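Local structure of pngf-ii (Elizabethkingia meningoseptica, 4R4X) at residues Y423-G429 / Q525-S531; E436-N442 / A453-W457; K282-V287 / G393-M399; L294-E298 / L380-T386. The protein is a bacterial peptide:N-glycosidase that probably cleaves the bond between asparagine and N-linked glycans, releasing the sugar chain from glycoproteins. One frame throughout, in Å; residues are numbered along the deposited sequence.

Contact 1: residues Y423-G429 / Q525-S531; sequences YITTGHG and QSFWNVS
An antiparallel ladder inside the large sheet of the PNGase F-like part of the chain joins 423-428 to 527-531, their axes 4.7 Å apart. I424/S531, T426/N529 and H428/F527 are its hydrogen-bonded pairs, T425/V530 and G427/W528 the non-hydrogen-bonded ones. Six backbone bonds join the strands, two to each hydrogen-bonded pair, from I424 N to S531 O at 2.9 Å to F527 N to H428 O at 3.1 Å, where the ladder gives way to loop.

The side chains differ from face to face. On one, the W528 indole lies across the neighbouring strand with its six-membered ring over G427: CA stands 3.4 Å from the ring centroid, 8° off the normal, a CH-pi contact that a bare glycine backbone permits. T425 OG1, hydrogen-bonded to N442 OD1, meets the same indole at its edge, 3.4 Å from W528 CE3. On the other, F527 CG is held between its own backbone N and carbonyl carbon (chi1 59°), which folds the ring back over H428: H428 CB lies 3.5 Å from the F527 ring centroid, whereas the two rings, near parallel, barely overlap. H428 NE2 is hydrogen-bonded to T426 OG1 at 2.8 Å.

D435 binds W528 NE1, and W488 stacks on the H428 ring. Strand 493-504 flanks 416-428 on one side of the ladder; strand 378-384 pairs with 527-537 on the other.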
# COMPACT_ATOMS: atom_id res chain seq x y z
N TYR A 423 -13.71 -14.05 1.63
CA TYR A 423 -14.61 -14.12 2.77
C TYR A 423 -13.97 -13.48 3.98
O TYR A 423 -12.89 -13.90 4.43
CB TYR A 423 -14.94 -15.58 3.07
CG TYR A 423 -15.91 -15.82 4.21
CD1 TYR A 423 -17.25 -15.48 4.10
CD2 TYR A 423 -15.49 -16.45 5.38
CE1 TYR A 423 -18.14 -15.72 5.14
CE2 TYR A 423 -16.38 -16.74 6.41
CZ TYR A 423 -17.71 -16.37 6.28
OH TYR A 423 -18.60 -16.59 7.30
N ILE A 424 -14.62 -12.43 4.47
CA ILE A 424 -14.19 -11.71 5.68
C ILE A 424 -15.21 -11.95 6.77
O ILE A 424 -16.37 -11.62 6.60
CB ILE A 424 -14.05 -10.20 5.43
CG1 ILE A 424 -13.12 -9.95 4.25
CG2 ILE A 424 -13.49 -9.49 6.68
CD1 ILE A 424 -12.99 -8.49 3.84
N THR A 425 -14.77 -12.52 7.88
CA THR A 425 -15.68 -12.81 8.98
C THR A 425 -15.13 -12.37 10.32
O THR A 425 -13.95 -12.63 10.62
CB THR A 425 -16.06 -14.31 9.05
OG1 THR A 425 -16.93 -14.51 10.17
CG2 THR A 425 -14.80 -15.22 9.19
N THR A 426 -16.00 -11.72 11.11
CA THR A 426 -15.73 -11.45 12.52
C THR A 426 -16.98 -11.67 13.37
O THR A 426 -18.10 -11.38 12.95
CB THR A 426 -15.16 -10.04 12.77
OG1 THR A 426 -16.06 -9.02 12.32
CG2 THR A 426 -13.83 -9.88 12.07
N GLY A 427 -16.75 -12.19 14.57
CA GLY A 427 -17.77 -12.53 15.51
C GLY A 427 -17.80 -11.49 16.61
O GLY A 427 -16.75 -10.97 17.03
N HIS A 428 -19.02 -11.17 17.04
CA HIS A 428 -19.26 -10.09 18.03
C HIS A 428 -20.30 -10.49 19.07
O HIS A 428 -21.07 -11.43 18.88
CB HIS A 428 -19.72 -8.83 17.30
CG HIS A 428 -18.74 -8.38 16.27
ND1 HIS A 428 -17.68 -7.56 16.57
CD2 HIS A 428 -18.58 -8.74 14.97
CE1 HIS A 428 -16.93 -7.40 15.50
NE2 HIS A 428 -17.45 -8.11 14.52
N GLY A 429 -20.32 -9.73 20.17
CA GLY A 429 -21.07 -10.09 21.39
C GLY A 429 -20.09 -9.97 22.53
O GLY A 429 -19.36 -10.90 22.81
N GLN A 525 -26.50 -8.93 22.45
CA GLN A 525 -26.69 -9.92 21.38
C GLN A 525 -25.36 -10.28 20.74
O GLN A 525 -24.47 -9.45 20.62
CB GLN A 525 -27.60 -9.35 20.27
CG GLN A 525 -29.06 -9.23 20.64
CD GLN A 525 -29.93 -9.02 19.41
OE1 GLN A 525 -30.16 -7.89 18.99
NE2 GLN A 525 -30.38 -10.10 18.80
N SER A 526 -25.26 -11.52 20.29
CA SER A 526 -24.19 -11.92 19.40
C SER A 526 -24.59 -11.66 17.92
O SER A 526 -25.77 -11.70 17.54
CB SER A 526 -23.80 -13.39 19.63
OG SER A 526 -23.00 -13.51 20.80
N PHE A 527 -23.59 -11.35 17.10
CA PHE A 527 -23.81 -11.08 15.69
C PHE A 527 -22.53 -11.25 14.90
O PHE A 527 -21.43 -11.26 15.47
CB PHE A 527 -24.41 -9.68 15.47
CG PHE A 527 -23.57 -8.55 16.01
CD1 PHE A 527 -22.65 -7.90 15.19
CD2 PHE A 527 -23.75 -8.10 17.30
CE1 PHE A 527 -21.89 -6.83 15.68
CE2 PHE A 527 -23.01 -7.04 17.79
CZ PHE A 527 -22.07 -6.41 16.99
N TRP A 528 -22.68 -11.45 13.59
CA TRP A 528 -21.53 -11.81 12.73
C TRP A 528 -21.46 -10.89 11.51
O TRP A 528 -22.39 -10.86 10.70
CB TRP A 528 -21.60 -13.27 12.32
CG TRP A 528 -21.26 -14.17 13.46
CD1 TRP A 528 -22.06 -14.51 14.51
CD2 TRP A 528 -19.98 -14.74 13.72
NE1 TRP A 528 -21.36 -15.28 15.40
CE2 TRP A 528 -20.08 -15.45 14.93
CE3 TRP A 528 -18.76 -14.76 13.03
CZ2 TRP A 528 -19.01 -16.18 15.47
CZ3 TRP A 528 -17.71 -15.47 13.57
CH2 TRP A 528 -17.83 -16.15 14.77
N ASN A 529 -20.36 -10.14 11.41
CA ASN A 529 -20.07 -9.30 10.26
C ASN A 529 -19.34 -10.14 9.22
O ASN A 529 -18.15 -10.47 9.41
CB ASN A 529 -19.18 -8.12 10.66
CG ASN A 529 -19.90 -7.07 11.46
OD1 ASN A 529 -21.03 -6.70 11.17
ND2 ASN A 529 -19.20 -6.52 12.43
N VAL A 530 -20.04 -10.50 8.14
CA VAL A 530 -19.47 -11.35 7.11
C VAL A 530 -19.69 -10.75 5.72
O VAL A 530 -20.78 -10.25 5.38
CB VAL A 530 -19.99 -12.81 7.19
CG1 VAL A 530 -19.89 -13.36 8.61
CG2 VAL A 530 -21.43 -12.92 6.74
N SER A 531 -18.62 -10.72 4.94
CA SER A 531 -18.74 -10.36 3.53
C SER A 531 -18.11 -11.41 2.63
O SER A 531 -17.14 -12.11 2.98
CB SER A 531 -18.16 -8.97 3.26
OG SER A 531 -16.77 -9.01 3.21

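Contact 2: residues E436-N442 / A453-W457; sequences EFVPKEN and AFTPW
P439 and N442 meet the chain 453-457 at two ends of a contact at the open end of the beta hairpin of strands 442-446 and 449-454. The compact end is the hydrogen-bonded antiparallel pair N442/F454, where N442 N to F454 O measures 2.8 Å and F454 N returns the bond to N442 O. Next to it the N442 amide lies against the P456 ring, ND2 3.5 Å from P456 CG. That amide is gripped mainly from the neighbouring sheet: Y423 OH and T425 OG1 both bond to N442 OD1, while ND2 makes a weak bond to K440 O.

On the exposed flank of E441 and T455, water 2 links E441 OE2, to which it donates at 2.8 Å, with T455 OG1. E441 CG is turned away from its backbone N (chi1 -177°) and the chain runs out straight, carrying the carboxylate past A453 CB. Beyond T455 the backbones part, and water 1 accepts from K440 N and donates to P456 O, bridging the chains where they no longer pair directly.

The far end is mainly apolar but partly open to solvent. F437 O comes to the edge of the W457 indole, P439 lays its ring over one face, and P439 CB also touches T455 CG2 at 3.6 Å. The CH-pi contact is nearly vertical, with P439 CG 3.8 Å from the centroid of the W457 six-membered ring and 8° off its normal.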
# COMPACT_ATOMS: atom_id res chain seq x y z
N GLU A 436 -17.97 -12.54 20.33
CA GLU A 436 -16.65 -11.90 20.25
C GLU A 436 -15.61 -12.85 20.87
O GLU A 436 -14.47 -12.92 20.41
CB GLU A 436 -16.62 -10.58 21.02
CG GLU A 436 -15.26 -9.90 21.06
CD GLU A 436 -15.31 -8.50 21.67
OE1 GLU A 436 -16.43 -7.98 21.93
OE2 GLU A 436 -14.21 -7.91 21.92
N PHE A 437 -16.00 -13.54 21.94
CA PHE A 437 -15.06 -14.25 22.78
C PHE A 437 -15.17 -15.77 22.79
O PHE A 437 -14.38 -16.44 23.48
CB PHE A 437 -15.14 -13.73 24.22
CG PHE A 437 -14.74 -12.28 24.36
CD1 PHE A 437 -13.41 -11.90 24.14
CD2 PHE A 437 -15.68 -11.31 24.70
CE1 PHE A 437 -13.03 -10.57 24.26
CE2 PHE A 437 -15.31 -9.98 24.82
CZ PHE A 437 -13.98 -9.61 24.58
N VAL A 438 -16.10 -16.31 22.02
CA VAL A 438 -16.27 -17.76 21.91
C VAL A 438 -16.12 -18.20 20.45
O VAL A 438 -16.77 -17.65 19.57
CB VAL A 438 -17.68 -18.18 22.36
CG1 VAL A 438 -17.85 -19.70 22.31
CG2 VAL A 438 -18.02 -17.62 23.73
N PRO A 439 -15.30 -19.21 20.19
CA PRO A 439 -15.09 -19.62 18.80
C PRO A 439 -16.36 -20.27 18.23
O PRO A 439 -17.02 -21.05 18.94
CB PRO A 439 -13.98 -20.65 18.88
CG PRO A 439 -13.50 -20.67 20.28
CD PRO A 439 -14.54 -20.04 21.14
N LYS A 440 -16.68 -19.97 16.97
CA LYS A 440 -17.83 -20.61 16.32
C LYS A 440 -17.46 -20.99 14.91
O LYS A 440 -16.97 -20.16 14.15
CB LYS A 440 -19.04 -19.67 16.28
CG LYS A 440 -19.61 -19.28 17.62
CD LYS A 440 -20.15 -20.46 18.42
CE LYS A 440 -20.73 -20.00 19.76
NZ LYS A 440 -22.02 -19.29 19.65
N GLU A 441 -17.72 -22.24 14.54
CA GLU A 441 -17.48 -22.69 13.19
C GLU A 441 -18.35 -21.99 12.15
O GLU A 441 -19.56 -21.98 12.28
CB GLU A 441 -17.71 -24.19 13.14
CG GLU A 441 -17.43 -24.84 11.80
CD GLU A 441 -17.45 -26.36 11.91
OE1 GLU A 441 -18.54 -26.97 11.84
OE2 GLU A 441 -16.36 -26.95 12.07
N ASN A 442 -17.71 -21.38 11.14
CA ASN A 442 -18.40 -20.80 9.97
C ASN A 442 -18.41 -21.87 8.88
O ASN A 442 -17.35 -22.40 8.51
CB ASN A 442 -17.66 -19.56 9.39
CG ASN A 442 -17.74 -18.30 10.25
OD1 ASN A 442 -17.75 -17.18 9.73
ND2 ASN A 442 -17.76 -18.47 11.56
N ALA A 453 -15.54 -25.44 5.97
CA ALA A 453 -15.91 -25.13 7.35
C ALA A 453 -14.63 -24.76 8.11
O ALA A 453 -13.60 -25.42 7.95
CB ALA A 453 -16.59 -26.32 7.99
N PHE A 454 -14.67 -23.68 8.86
CA PHE A 454 -13.51 -23.30 9.66
C PHE A 454 -13.93 -22.44 10.83
O PHE A 454 -14.98 -21.77 10.80
CB PHE A 454 -12.45 -22.58 8.81
CG PHE A 454 -12.76 -21.12 8.51
CD1 PHE A 454 -13.77 -20.78 7.63
CD2 PHE A 454 -12.00 -20.09 9.10
CE1 PHE A 454 -14.05 -19.44 7.35
CE2 PHE A 454 -12.26 -18.75 8.81
CZ PHE A 454 -13.27 -18.42 7.93
N THR A 455 -13.10 -22.46 11.86
CA THR A 455 -13.35 -21.68 13.05
C THR A 455 -12.42 -20.46 13.08
O THR A 455 -11.20 -20.61 13.27
CB THR A 455 -13.12 -22.56 14.28
OG1 THR A 455 -14.03 -23.69 14.21
CG2 THR A 455 -13.39 -21.78 15.55
N PRO A 456 -12.99 -19.25 12.88
CA PRO A 456 -12.16 -18.06 12.81
C PRO A 456 -11.74 -17.66 14.23
O PRO A 456 -12.59 -17.53 15.12
CB PRO A 456 -13.08 -17.01 12.19
CG PRO A 456 -14.33 -17.70 11.77
CD PRO A 456 -14.41 -18.94 12.59
N TRP A 457 -10.44 -17.50 14.45
CA TRP A 457 -9.93 -17.34 15.81
C TRP A 457 -8.55 -16.69 15.77
O TRP A 457 -7.73 -17.10 14.97
CB TRP A 457 -9.86 -18.70 16.52
CG TRP A 457 -9.74 -18.58 18.03
CD1 TRP A 457 -8.69 -18.99 18.81
CD2 TRP A 457 -10.69 -18.00 18.91
NE1 TRP A 457 -8.94 -18.72 20.13
CE2 TRP A 457 -10.17 -18.11 20.23
CE3 TRP A 457 -11.96 -17.44 18.74
CZ2 TRP A 457 -10.85 -17.63 21.34
CZ3 TRP A 457 -12.64 -16.95 19.86
CH2 TRP A 457 -12.08 -17.06 21.14
O HOH W 1 -15.02 -17.71 16.08
O HOH W 2 -14.29 -25.12 12.19

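Contact 3: residues K282-V287 / G393-M399; sequences KSYQGV and GQDYPTM
Y284 and Q285 meet different parts of 393-399 and each finds polar partners there. Y284 OH and T398 OG1 share a 2.7 Å hydrogen bond near the plane of the ring, and Y396 O comes up to the same ring's edge, 3.3 Å from CE1. One ring face is taken by selenomethionine M399, with CB 4.0 Å from the Y284 centroid in a CH-pi contact. Bends at chi2 and chi3 curl the M399 chain back over the phenol, bringing CE to 3.7 Å from Y284 CG and CD1; SE stands farther off above that face, 5.0 Å from the centroid, a distant Met-aromatic contact.

Q285 folds at chi2 (83°) to present its amide to D395: OE1 accepts from D395 N at 2.8 Å in the carbonyl plane, and NE2 donates to the anti lone pair of D395 OD2. Q394 NE2 adds a weak bond to Q285 O. The short strand 284-285, paired with 275-276, is thereby tied to a loop of the C-terminal PNGase F-like region, in which P397 centres an inverse gamma turn.

Further out, N280 also bonds to Y284 OH, and Y262 holds Q394 OE1. Water 3 joins K282 NZ to T398 O beside exposed K282.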
# COMPACT_ATOMS: atom_id res chain seq x y z
N LYS A 282 -36.90 -11.58 12.13
CA LYS A 282 -36.35 -10.25 12.01
C LYS A 282 -36.14 -9.88 10.53
O LYS A 282 -36.29 -10.72 9.62
CB LYS A 282 -35.03 -10.16 12.78
CG LYS A 282 -35.20 -10.38 14.26
CD LYS A 282 -33.88 -10.26 15.01
CE LYS A 282 -34.10 -10.40 16.51
NZ LYS A 282 -32.77 -10.37 17.20
N SER A 283 -35.78 -8.62 10.33
CA SER A 283 -35.49 -8.08 9.02
C SER A 283 -34.11 -7.50 8.95
O SER A 283 -33.61 -6.92 9.92
CB SER A 283 -36.46 -6.98 8.67
OG SER A 283 -37.69 -7.56 8.35
N TYR A 284 -33.50 -7.64 7.78
CA TYR A 284 -32.15 -7.16 7.55
C TYR A 284 -32.19 -6.42 6.23
O TYR A 284 -33.09 -6.67 5.40
CB TYR A 284 -31.18 -8.34 7.55
CG TYR A 284 -31.28 -9.10 8.84
CD1 TYR A 284 -30.62 -8.65 9.99
CD2 TYR A 284 -32.07 -10.22 8.95
CE1 TYR A 284 -30.74 -9.30 11.19
CE2 TYR A 284 -32.21 -10.90 10.15
CZ TYR A 284 -31.54 -10.43 11.27
OH TYR A 284 -31.64 -11.09 12.48
N GLN A 285 -31.23 -5.52 6.03
CA GLN A 285 -31.29 -4.59 4.92
C GLN A 285 -30.00 -4.59 4.10
O GLN A 285 -28.92 -4.32 4.62
CB GLN A 285 -31.55 -3.18 5.43
CG GLN A 285 -32.75 -3.04 6.34
CD GLN A 285 -32.46 -3.41 7.79
OE1 GLN A 285 -31.38 -3.12 8.33
NE2 GLN A 285 -33.44 -4.05 8.43
N GLY A 286 -30.13 -4.86 2.80
CA GLY A 286 -29.04 -4.65 1.85
C GLY A 286 -27.85 -5.57 2.02
O GLY A 286 -26.74 -5.22 1.62
N VAL A 287 -28.09 -6.75 2.57
CA VAL A 287 -27.02 -7.68 2.92
C VAL A 287 -26.72 -8.72 1.85
O VAL A 287 -25.70 -9.41 1.94
CB VAL A 287 -27.26 -8.39 4.26
CG1 VAL A 287 -27.39 -7.37 5.35
CG2 VAL A 287 -28.47 -9.33 4.21
N GLY A 393 -29.84 3.36 10.76
CA GLY A 393 -30.99 2.47 10.72
C GLY A 393 -30.78 1.04 10.22
O GLY A 393 -31.74 0.28 10.10
N GLN A 394 -29.54 0.64 9.92
CA GLN A 394 -29.30 -0.73 9.44
C GLN A 394 -29.08 -1.67 10.62
O GLN A 394 -28.21 -1.42 11.45
CB GLN A 394 -28.09 -0.79 8.50
CG GLN A 394 -27.91 -2.13 7.81
CD GLN A 394 -26.70 -2.20 6.88
OE1 GLN A 394 -25.82 -1.33 6.88
NE2 GLN A 394 -26.67 -3.24 6.07
N ASP A 395 -29.87 -2.75 10.69
CA ASP A 395 -29.81 -3.68 11.81
C ASP A 395 -28.50 -4.45 11.87
O ASP A 395 -27.84 -4.65 10.86
CB ASP A 395 -30.99 -4.67 11.72
CG ASP A 395 -32.27 -4.04 12.19
OD1 ASP A 395 -32.29 -3.61 13.36
OD2 ASP A 395 -33.22 -3.94 11.39
N TYR A 396 -28.11 -4.83 13.08
CA TYR A 396 -26.95 -5.69 13.28
C TYR A 396 -27.21 -7.06 12.70
O TYR A 396 -28.35 -7.48 12.66
CB TYR A 396 -26.63 -5.84 14.75
CG TYR A 396 -26.12 -4.59 15.37
CD1 TYR A 396 -26.99 -3.66 15.91
CD2 TYR A 396 -24.76 -4.32 15.41
CE1 TYR A 396 -26.53 -2.50 16.49
CE2 TYR A 396 -24.28 -3.17 16.00
CZ TYR A 396 -25.18 -2.27 16.53
OH TYR A 396 -24.73 -1.12 17.10
N PRO A 397 -26.13 -7.76 12.29
CA PRO A 397 -26.29 -9.05 11.64
C PRO A 397 -26.51 -10.21 12.61
O PRO A 397 -25.64 -11.03 12.83
CB PRO A 397 -24.99 -9.18 10.83
CG PRO A 397 -23.99 -8.40 11.61
CD PRO A 397 -24.77 -7.22 12.11
N THR A 398 -27.73 -10.26 13.15
CA THR A 398 -28.16 -11.29 14.08
C THR A 398 -28.89 -12.45 13.38
O THR A 398 -29.59 -13.24 14.02
CB THR A 398 -29.08 -10.65 15.11
OG1 THR A 398 -30.18 -9.98 14.43
CG2 THR A 398 -28.33 -9.63 15.92
N MSE A 399 -28.68 -12.59 12.07
CA MSE A 399 -29.46 -13.56 11.28
C MSE A 399 -29.04 -14.99 11.45
O MSE A 399 -29.71 -15.89 10.97
CB MSE A 399 -29.41 -13.20 9.79
CG MSE A 399 -28.07 -13.38 9.08
SE MSE A 399 -26.94 -11.77 9.31
CE MSE A 399 -27.96 -10.50 8.20
O HOH W 3 -31.63 -12.89 16.17
O HOH W 4 -29.17 -5.45 8.08

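Contact 4: residues L294-E298 / L380-T386; sequences LPFIE and LPVFNTT
The F296 ring and the N384 amide cross obliquely, their planes 39° apart, with ND2 3.2 Å above one ring face and displaced toward the rim. The same ND2 donates to F296 O at 3.0 Å and almost straight (176°); the oxygen lies in the amide plane, but the nitrogen approaches from well above the carbonyl plane. Because N384 CG is swung away from its backbone N (chi1 -165°), the amide reaches across to 294-298 while OD1 accepts from T386 N, closing an Asx turn. With both ends of the amide engaged, its rotation is set. Water 5 also donates to F296 O, bridging it to F383 O.

E298 reaches past N384 in an extended chain, its carboxylate steeply turned to the amide. Its OE2 receives T386 OG1 at 2.9 Å, from above the carboxylate plane. OE1 is bound by S531 OG and R301, and D250 lies close to OE2.

At the other end the meeting is apolar. P381 packs against I297, P381 CB to I297 CG1 3.7 Å, and against L294; P295 lies along the backbone of 382-383. P295 O and P381 O are buried here without a polar partner.

V382 and F383 form a classic beta bulge opposite G532 in strand 378-384, which is an outermost strand of the large sheet, beside 527-537; 297-303 enters that sheet between 248-253 and 493-504.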
# COMPACT_ATOMS: atom_id res chain seq x y z
N LEU A 294 -26.57 -4.76 -5.68
CA LEU A 294 -25.32 -5.31 -5.17
C LEU A 294 -24.98 -4.71 -3.80
O LEU A 294 -25.14 -3.50 -3.59
CB LEU A 294 -24.17 -5.00 -6.11
CG LEU A 294 -24.26 -5.64 -7.49
CD1 LEU A 294 -23.14 -5.11 -8.34
CD2 LEU A 294 -24.27 -7.16 -7.43
N PRO A 295 -24.50 -5.55 -2.87
CA PRO A 295 -24.07 -5.05 -1.57
C PRO A 295 -22.71 -4.38 -1.70
O PRO A 295 -22.04 -4.57 -2.70
CB PRO A 295 -23.98 -6.33 -0.72
CG PRO A 295 -23.71 -7.43 -1.70
CD PRO A 295 -24.33 -7.01 -3.00
N PHE A 296 -22.29 -3.59 -0.71
CA PHE A 296 -20.99 -2.94 -0.82
C PHE A 296 -19.83 -3.95 -0.64
O PHE A 296 -20.04 -5.07 -0.14
CB PHE A 296 -20.86 -1.73 0.12
CG PHE A 296 -20.68 -2.05 1.57
CD1 PHE A 296 -19.41 -2.20 2.11
CD2 PHE A 296 -21.78 -2.18 2.41
CE1 PHE A 296 -19.23 -2.48 3.45
CE2 PHE A 296 -21.61 -2.44 3.77
CZ PHE A 296 -20.33 -2.59 4.29
N ILE A 297 -18.65 -3.55 -1.11
CA ILE A 297 -17.43 -4.34 -0.98
C ILE A 297 -16.53 -3.71 0.08
O ILE A 297 -16.23 -2.49 0.01
CB ILE A 297 -16.71 -4.42 -2.32
CG1 ILE A 297 -17.54 -5.31 -3.26
CG2 ILE A 297 -15.27 -4.97 -2.23
CD1 ILE A 297 -17.01 -5.35 -4.65
N GLU A 298 -16.11 -4.55 1.02
CA GLU A 298 -15.10 -4.17 2.02
C GLU A 298 -13.69 -4.27 1.44
O GLU A 298 -13.20 -5.39 1.18
CB GLU A 298 -15.17 -5.09 3.24
CG GLU A 298 -16.51 -5.11 3.89
CD GLU A 298 -16.58 -6.04 5.08
OE1 GLU A 298 -16.13 -7.21 4.98
OE2 GLU A 298 -17.11 -5.61 6.12
N LEU A 380 -17.65 -10.35 -8.27
CA LEU A 380 -19.08 -10.18 -8.00
C LEU A 380 -19.33 -10.19 -6.49
O LEU A 380 -19.14 -11.23 -5.85
CB LEU A 380 -19.90 -11.32 -8.60
CG LEU A 380 -21.42 -11.19 -8.46
CD1 LEU A 380 -21.93 -10.00 -9.23
CD2 LEU A 380 -22.12 -12.45 -8.94
N PRO A 381 -19.77 -9.05 -5.92
CA PRO A 381 -20.13 -9.00 -4.51
C PRO A 381 -21.44 -9.74 -4.28
O PRO A 381 -22.44 -9.39 -4.90
CB PRO A 381 -20.32 -7.51 -4.23
CG PRO A 381 -20.66 -6.91 -5.56
CD PRO A 381 -19.94 -7.75 -6.60
N VAL A 382 -21.45 -10.75 -3.41
CA VAL A 382 -22.62 -11.61 -3.23
C VAL A 382 -23.35 -11.35 -1.92
O VAL A 382 -24.57 -11.39 -1.88
CB VAL A 382 -22.29 -13.10 -3.42
CG1 VAL A 382 -21.97 -13.39 -4.89
CG2 VAL A 382 -21.12 -13.54 -2.57
N PHE A 383 -22.61 -11.05 -0.85
CA PHE A 383 -23.24 -10.66 0.39
C PHE A 383 -22.33 -9.78 1.22
O PHE A 383 -21.10 -9.77 1.05
CB PHE A 383 -23.70 -11.87 1.22
CG PHE A 383 -22.60 -12.82 1.59
CD1 PHE A 383 -21.89 -12.67 2.76
CD2 PHE A 383 -22.34 -13.93 0.79
CE1 PHE A 383 -20.88 -13.56 3.09
CE2 PHE A 383 -21.35 -14.84 1.13
CZ PHE A 383 -20.61 -14.64 2.27
N ASN A 384 -22.95 -9.04 2.12
CA ASN A 384 -22.25 -8.25 3.13
C ASN A 384 -23.21 -7.95 4.26
O ASN A 384 -24.15 -7.17 4.08
CB ASN A 384 -21.73 -6.96 2.52
CG ASN A 384 -20.69 -6.29 3.40
OD1 ASN A 384 -20.66 -6.46 4.62
ND2 ASN A 384 -19.80 -5.53 2.77
N THR A 385 -22.98 -8.59 5.41
CA THR A 385 -23.83 -8.38 6.56
C THR A 385 -23.36 -7.25 7.45
O THR A 385 -24.08 -6.86 8.34
CB THR A 385 -23.96 -9.64 7.44
OG1 THR A 385 -22.72 -9.90 8.13
CG2 THR A 385 -24.38 -10.86 6.59
N THR A 386 -22.16 -6.73 7.21
CA THR A 386 -21.61 -5.68 8.06
C THR A 386 -22.46 -4.40 8.01
O THR A 386 -22.61 -3.79 6.94
CB THR A 386 -20.16 -5.35 7.66
OG1 THR A 386 -19.36 -6.55 7.68
CG2 THR A 386 -19.55 -4.31 8.62
O HOH W 5 -19.26 -7.76 -0.46

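How the contacts relate
Contacts 1 and 4 are buried, whereas contacts 2 and 3 lie partly at the surface, each with two waters; contact 4 keeps one, inside. Contact 1 is a regular ladder of backbone bonds; contact 4 joins strands of the same sheet that are not neighbours, through side chains and prolines. Strand 527-537 of contact 1 is the sheet neighbour of 378-384 of contact 4, and S531 OG to E298 OE1 at 2.6 Å and V530 N to T385 OG1 at 2.8 Å join the two. Contact 2, nested in the loop closed by contact 1, meets it through N442. Contact 3 encloses contact 4 along the chain, linked by V287 O to N384 N; P397 O reaches W528 N of contact 1.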